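Local coordinates for protein NUDIX hydrolase (PDB 2B0V) that probably hydrolyses phosphoanhydride bonds of nucleoside di- and triphosphates and of thiamine diphosphate, using magnesium, as a member of the NudJ branch of the Nudix hydrolases, at residues 60-65 against 94-99; 71-76 against 126-131. All blocks are in the same frame, centred on the assembly; numbering follows the deposited sequence.

Contact 1 (60-65 against 94-99)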
loop_
_atom_site.group_PDB
_atom_site.type_symbol
_atom_site.label_atom_id
_atom_site.label_comp_id
_atom_site.label_asym_id
_atom_site.label_seq_id
_atom_site.Cartn_x
_atom_site.Cartn_y
_atom_site.Cartn_z
ATOM N N THR A 60 -4.726 6.842 -5.552
ATOM C CA THR A 60 -5.901 7.334 -4.835
ATOM C C THR A 60 -6.244 8.805 -5.013
ATOM O O THR A 60 -7.345 9.215 -4.618
ATOM C CB THR A 60 -5.824 7.085 -3.319
ATOM O OG1 THR A 60 -4.948 8.050 -2.716
ATOM C CG2 THR A 60 -5.351 5.691 -3.012
ATOM N N GLY A 61 -5.309 9.595 -5.544
ATOM C CA GLY A 61 -5.521 11.047 -5.666
ATOM C C GLY A 61 -5.430 11.800 -4.346
ATOM O O GLY A 61 -5.658 13.003 -4.277
ATOM N N HIS A 62 -5.025 11.101 -3.289
ATOM C CA HIS A 62 -4.733 11.734 -2.006
ATOM C C HIS A 62 -3.214 11.892 -1.795
ATOM O O HIS A 62 -2.470 10.979 -2.102
ATOM C CB HIS A 62 -5.225 10.807 -0.891
ATOM C CG HIS A 62 -6.703 10.623 -0.832
ATOM N ND1 HIS A 62 -7.420 9.905 -1.772
ATOM C CD2 HIS A 62 -7.609 11.078 0.066
ATOM C CE1 HIS A 62 -8.703 9.933 -1.448
ATOM N NE2 HIS A 62 -8.832 10.596 -0.315
ATOM N N SER A 63 -2.781 12.997 -1.235
ATOM C CA SER A 63 -1.368 13.121 -0.850
ATOM C C SER A 63 -1.149 12.489 0.538
ATOM O O SER A 63 -1.987 12.582 1.435
ATOM C CB SER A 63 -0.938 14.600 -0.880
ATOM O OG SER A 63 -1.755 15.346 -0.015
ATOM N N PHE A 64 0.022 11.864 0.708
ATOM C CA PHE A 64 0.308 11.091 1.913
ATOM C C PHE A 64 1.425 11.715 2.728
ATOM O O PHE A 64 2.408 12.245 2.170
ATOM C CB PHE A 64 0.724 9.701 1.451
ATOM C CG PHE A 64 0.976 8.672 2.567
ATOM C CD1 PHE A 64 -0.020 8.309 3.455
ATOM C CD2 PHE A 64 2.209 8.020 2.651
ATOM C CE1 PHE A 64 0.219 7.276 4.431
ATOM C CE2 PHE A 64 2.436 7.009 3.630
ATOM C CZ PHE A 64 1.442 6.656 4.497
ATOM N N LEU A 65 1.262 11.644 4.055
ATOM C CA LEU A 65 2.301 12.005 5.011
ATOM C C LEU A 65 2.701 10.756 5.799
ATOM O O LEU A 65 1.990 10.358 6.718
ATOM C CB LEU A 65 1.748 13.064 5.975
ATOM C CG LEU A 65 2.716 13.878 6.831
ATOM C CD1 LEU A 65 3.413 14.944 5.993
ATOM C CD2 LEU A 65 1.922 14.563 7.961
ATOM N N VAL A 94 -3.399 14.003 3.596
ATOM C CA VAL A 94 -3.410 15.428 3.922
ATOM C C VAL A 94 -3.960 16.316 2.804
ATOM O O VAL A 94 -4.027 17.522 2.969
ATOM C CB VAL A 94 -2.008 15.924 4.291
ATOM C CG1 VAL A 94 -1.483 15.196 5.516
ATOM C CG2 VAL A 94 -1.043 15.773 3.104
ATOM N N SER A 95 -4.295 15.733 1.652
ATOM C CA SER A 95 -5.089 16.444 0.619
ATOM C C SER A 95 -5.775 15.447 -0.293
ATOM O O SER A 95 -5.397 14.290 -0.390
ATOM C CB SER A 95 -4.185 17.334 -0.253
ATOM O OG SER A 95 -3.501 16.536 -1.200
ATOM N N PHE A 96 -6.822 15.918 -0.954
ATOM C CA PHE A 96 -7.509 15.100 -1.942
ATOM C C PHE A 96 -7.984 16.011 -3.043
ATOM O O PHE A 96 -8.518 17.077 -2.774
ATOM C CB PHE A 96 -8.716 14.416 -1.316
ATOM C CG PHE A 96 -9.580 13.686 -2.322
ATOM C CD1 PHE A 96 -9.028 12.719 -3.141
ATOM C CD2 PHE A 96 -10.925 13.984 -2.446
ATOM C CE1 PHE A 96 -9.780 12.006 -4.071
ATOM C CE2 PHE A 96 -11.711 13.293 -3.403
ATOM C CZ PHE A 96 -11.122 12.302 -4.223
ATOM N N ASP A 97 -7.797 15.590 -4.280
ATOM C CA ASP A 97 -8.355 16.303 -5.411
ATOM C C ASP A 97 -8.980 15.293 -6.368
ATOM O O ASP A 97 -8.288 14.469 -6.965
ATOM C CB ASP A 97 -7.298 17.178 -6.105
ATOM C CG ASP A 97 -7.837 17.959 -7.331
ATOM O OD1 ASP A 97 -9.043 17.986 -7.647
ATOM O OD2 ASP A 97 -6.999 18.636 -7.979
ATOM N N PRO A 98 -10.310 15.379 -6.529
ATOM C CA PRO A 98 -11.008 14.391 -7.359
ATOM C C PRO A 98 -10.604 14.385 -8.828
ATOM O O PRO A 98 -10.902 13.402 -9.526
ATOM C CB PRO A 98 -12.494 14.775 -7.206
ATOM C CG PRO A 98 -12.492 16.124 -6.646
ATOM C CD PRO A 98 -11.225 16.383 -5.942
ATOM N N ASP A 99 -9.935 15.437 -9.289
ATOM C CA ASP A 99 -9.541 15.508 -10.714
ATOM C C ASP A 99 -8.171 14.906 -11.018
ATOM O O ASP A 99 -7.831 14.697 -12.199
ATOM C CB ASP A 99 -9.628 16.927 -11.237
ATOM C CG ASP A 99 -11.055 17.408 -11.312
ATOM O OD1 ASP A 99 -11.938 16.583 -11.663
ATOM O OD2 ASP A 99 -11.266 18.562 -10.978
#

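Contact 2 (71-76 against 126-131)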
loop_
_atom_site.group_PDB
_atom_site.type_symbol
_atom_site.label_atom_id
_atom_site.label_comp_id
_atom_site.label_asym_id
_atom_site.label_seq_id
_atom_site.Cartn_x
_atom_site.Cartn_y
_atom_site.Cartn_z
ATOM N N GLY A 71 5.727 -2.722 8.917
ATOM C CA GLY A 71 6.291 -4.054 8.737
ATOM C C GLY A 71 6.938 -4.201 7.380
ATOM O O GLY A 71 6.684 -3.398 6.481
ATOM N N ILE A 72 7.829 -5.189 7.274
ATOM C CA ILE A 72 8.443 -5.532 5.983
ATOM C C ILE A 72 8.174 -6.999 5.725
ATOM O O ILE A 72 8.532 -7.834 6.549
ATOM C CB ILE A 72 9.965 -5.287 6.061
ATOM C CG1 ILE A 72 10.224 -3.817 6.442
ATOM C CG2 ILE A 72 10.648 -5.645 4.697
ATOM C CD1 ILE A 72 11.725 -3.515 6.764
ATOM N N TYR A 73 7.536 -7.281 4.598
ATOM C CA TYR A 73 7.021 -8.644 4.331
ATOM C C TYR A 73 7.736 -9.247 3.169
ATOM O O TYR A 73 7.815 -8.630 2.110
ATOM C CB TYR A 73 5.478 -8.607 4.036
ATOM C CG TYR A 73 4.715 -7.947 5.176
ATOM C CD1 TYR A 73 4.236 -8.718 6.256
ATOM C CD2 TYR A 73 4.541 -6.560 5.220
ATOM C CE1 TYR A 73 3.564 -8.115 7.328
ATOM C CE2 TYR A 73 3.896 -5.954 6.312
ATOM C CZ TYR A 73 3.430 -6.751 7.364
ATOM O OH TYR A 73 2.806 -6.163 8.433
ATOM N N HIS A 74 8.285 -10.439 3.380
ATOM C CA HIS A 74 9.105 -11.080 2.372
ATOM C C HIS A 74 8.368 -12.353 1.989
ATOM O O HIS A 74 8.268 -13.275 2.782
ATOM C CB HIS A 74 10.491 -11.359 3.014
ATOM C CG HIS A 74 11.447 -12.105 2.133
ATOM N ND1 HIS A 74 12.647 -12.589 2.602
ATOM C CD2 HIS A 74 11.365 -12.483 0.837
ATOM C CE1 HIS A 74 13.287 -13.204 1.625
ATOM N NE2 HIS A 74 12.516 -13.188 0.550
ATOM N N TRP A 75 7.818 -12.390 0.786
ATOM C CA TRP A 75 7.089 -13.600 0.383
ATOM C C TRP A 75 7.154 -13.871 -1.094
ATOM O O TRP A 75 7.556 -13.010 -1.865
ATOM C CB TRP A 75 5.656 -13.509 0.862
ATOM C CG TRP A 75 4.778 -12.844 -0.068
ATOM C CD1 TRP A 75 3.833 -13.430 -0.885
ATOM C CD2 TRP A 75 4.736 -11.459 -0.329
ATOM N NE1 TRP A 75 3.214 -12.477 -1.635
ATOM C CE2 TRP A 75 3.741 -11.254 -1.323
ATOM C CE3 TRP A 75 5.444 -10.363 0.171
ATOM C CZ2 TRP A 75 3.428 -9.997 -1.816
ATOM C CZ3 TRP A 75 5.129 -9.095 -0.310
ATOM C CH2 TRP A 75 4.135 -8.920 -1.303
ATOM N N THR A 76 6.769 -15.083 -1.487
ATOM C CA THR A 76 6.703 -15.445 -2.894
ATOM C C THR A 76 5.263 -15.743 -3.272
ATOM O O THR A 76 4.580 -16.495 -2.590
ATOM C CB THR A 76 7.588 -16.658 -3.199
ATOM O OG1 THR A 76 8.923 -16.341 -2.783
ATOM C CG2 THR A 76 7.569 -16.968 -4.703
ATOM N N THR A 126 -3.578 -10.100 -2.229
ATOM C CA THR A 126 -2.645 -11.094 -1.635
ATOM C C THR A 126 -3.015 -11.257 -0.168
ATOM O O THR A 126 -3.776 -10.450 0.356
ATOM C CB THR A 126 -1.166 -10.601 -1.665
ATOM O OG1 THR A 126 -1.010 -9.525 -0.737
ATOM C CG2 THR A 126 -0.702 -10.152 -3.094
ATOM N N PRO A 127 -2.469 -12.294 0.499
ATOM C CA PRO A 127 -2.665 -12.433 1.933
ATOM C C PRO A 127 -2.128 -11.255 2.756
ATOM O O PRO A 127 -2.524 -11.085 3.934
ATOM C CB PRO A 127 -1.902 -13.733 2.259
ATOM C CG PRO A 127 -1.912 -14.487 0.989
ATOM C CD PRO A 127 -1.660 -13.413 -0.031
ATOM N N LEU A 128 -1.273 -10.422 2.154
ATOM C CA LEU A 128 -0.697 -9.280 2.865
ATOM C C LEU A 128 -1.670 -8.143 3.114
ATOM O O LEU A 128 -1.443 -7.296 4.006
ATOM C CB LEU A 128 0.543 -8.751 2.141
ATOM C CG LEU A 128 1.682 -9.718 1.830
ATOM C CD1 LEU A 128 2.853 -8.838 1.463
ATOM C CD2 LEU A 128 2.007 -10.673 3.005
ATOM N N VAL A 129 -2.751 -8.122 2.328
ATOM C CA VAL A 129 -3.744 -7.056 2.489
ATOM C C VAL A 129 -4.275 -7.138 3.901
ATOM O O VAL A 129 -4.335 -6.124 4.633
ATOM C CB VAL A 129 -4.890 -7.176 1.468
ATOM C CG1 VAL A 129 -5.894 -6.084 1.698
ATOM C CG2 VAL A 129 -4.318 -7.032 0.063
HETATM N N MSE A 130 -4.664 -8.349 4.310
HETATM C CA MSE A 130 -5.172 -8.513 5.654
HETATM C C MSE A 130 -4.047 -8.447 6.691
HETATM O O MSE A 130 -4.193 -7.814 7.752
HETATM C CB MSE A 130 -5.943 -9.854 5.752
HETATM C CG MSE A 130 -6.743 -10.033 7.005
HETATM SE SE MSE A 130 -8.378 -8.934 6.873
HETATM C CE MSE A 130 -7.751 -7.651 8.134
ATOM N N GLN A 131 -2.916 -9.081 6.392
ATOM C CA GLN A 131 -1.838 -9.166 7.400
ATOM C C GLN A 131 -1.327 -7.776 7.779
ATOM O O GLN A 131 -1.083 -7.489 8.974
ATOM C CB GLN A 131 -0.667 -10.034 6.921
ATOM C CG GLN A 131 0.349 -10.340 8.053
ATOM C CD GLN A 131 -0.317 -11.056 9.224
ATOM O OE1 GLN A 131 -0.279 -10.603 10.370
ATOM N NE2 GLN A 131 -0.999 -12.119 8.919
#

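Contact 1 (60-65 against 94-99)
The imidazole of His62 carries the ring of Phe96 over one of its faces, with Phe96 CD1 lying 3.3 Å from His62 CE1. The two make an offset stack, centroids 4.3 Å apart and planes inclined by 24°, and Phe96 CB adds a CH-pi contact to the imidazole face. Pro98 N lies over a face of the Phe96 ring, toward its rim, and Thr60 O sits at that ring's edge. In His62 a first torsion of -66° puts CG beside the backbone N, and chi2 of 71° turns ND1 back to Thr60.

His62 and Phe96 are a non-hydrogen-bonded pair of the antiparallel hairpin formed by strands 62-77 and 82-96. Backbone bonds continue the ladder: Ser63 N reaches Ser95 O at 3.0 Å, and Val94 N reaches Ser63 O at 2.9 Å. A weak bond runs from Asp97 N to Gly61 O, which Arg100 also meets. Gly61, with positive phi, leaves helix 48-60, consistent with the glycine near the end of the Nudix box; Thr60 OG1 accepts from His62 N in an ST turn and is also bonded to Val56 O.

ND1 donates to both Thr60 O, at 2.9 Å, and Thr60 OG1, at 3.2 Å, which is consistent with a proton on that nitrogen and should restrict turning of the ring against Phe96.

Contact 2 (71-76 against 126-131)
A single buried leucine, Leu128, is shared by two aromatic side chains of one strand, Tyr73 and Trp75, and no hydrogen bond crosses between the two segments. Leu128 CG stands over one face of the indole, offset toward its rim and 4.1 Å from Trp75 CZ2. The methyl CD1 lies over the same face, but its modelled position is too close to be relied on. The two side chains approach from opposite directions. In Trp75 a first torsion of 88°, which lodges CG between the backbone N and the carbonyl carbon, directs the side chain toward the helix, and chi2 of 105° turns the indole face to the leucine.

The same leucine also serves Tyr73, two residues earlier on the strand. Its other methyl, CD2, is 4.2 Å from Tyr73 CB, so the branched end meets both aromatic residues. One helical turn further on, the aliphatic part of Gln131 extends the apolar contact, its CG 4.0 Å from Tyr73 CE1. Beyond the ring, Tyr73 OH is hydrogen-bonded to Asp135, giving this tyrosine a polar tie to the same helix.

Thr126 borders the indole with its methyl CG2, 4.3 Å from Trp75 CZ2. Its hydroxyl oxygen accepts from Leu128 N at 3.0 Å, a capping bond that joins the turn before the helix to the residue making the main contact.

A helix laid against the mixed sheet reflects the layered alpha/beta build of the Nudix fold. Helix 128-137 thus rests on strand 62-77 through side chains, while that strand is paired through its backbone with strand 82-96, whose Tyr84 ring meets Trp75. From the same helix, Met130, present as selenomethionine, packs against helix 114-119.

Overall arrangement
Strand 62-77 runs through both contacts, entering contact 1 near its start and contact 2 near its end; their centres lie 25 Å apart, on opposite sides of the chain's centre. Contact 1 joins neighbouring strands of one hairpin, and backbone hydrogen bonds run beside its aromatic stack. Contact 2 sets a helix against the sheet and relies on apolar contacts of aliphatic groups with aromatic side chains. Neither is a fully buried core: the first is partly buried, the second a surface contact around the buried Leu128. Together they illustrate how one long strand can take a strand partner through its main chain and a helix partner through its side chains.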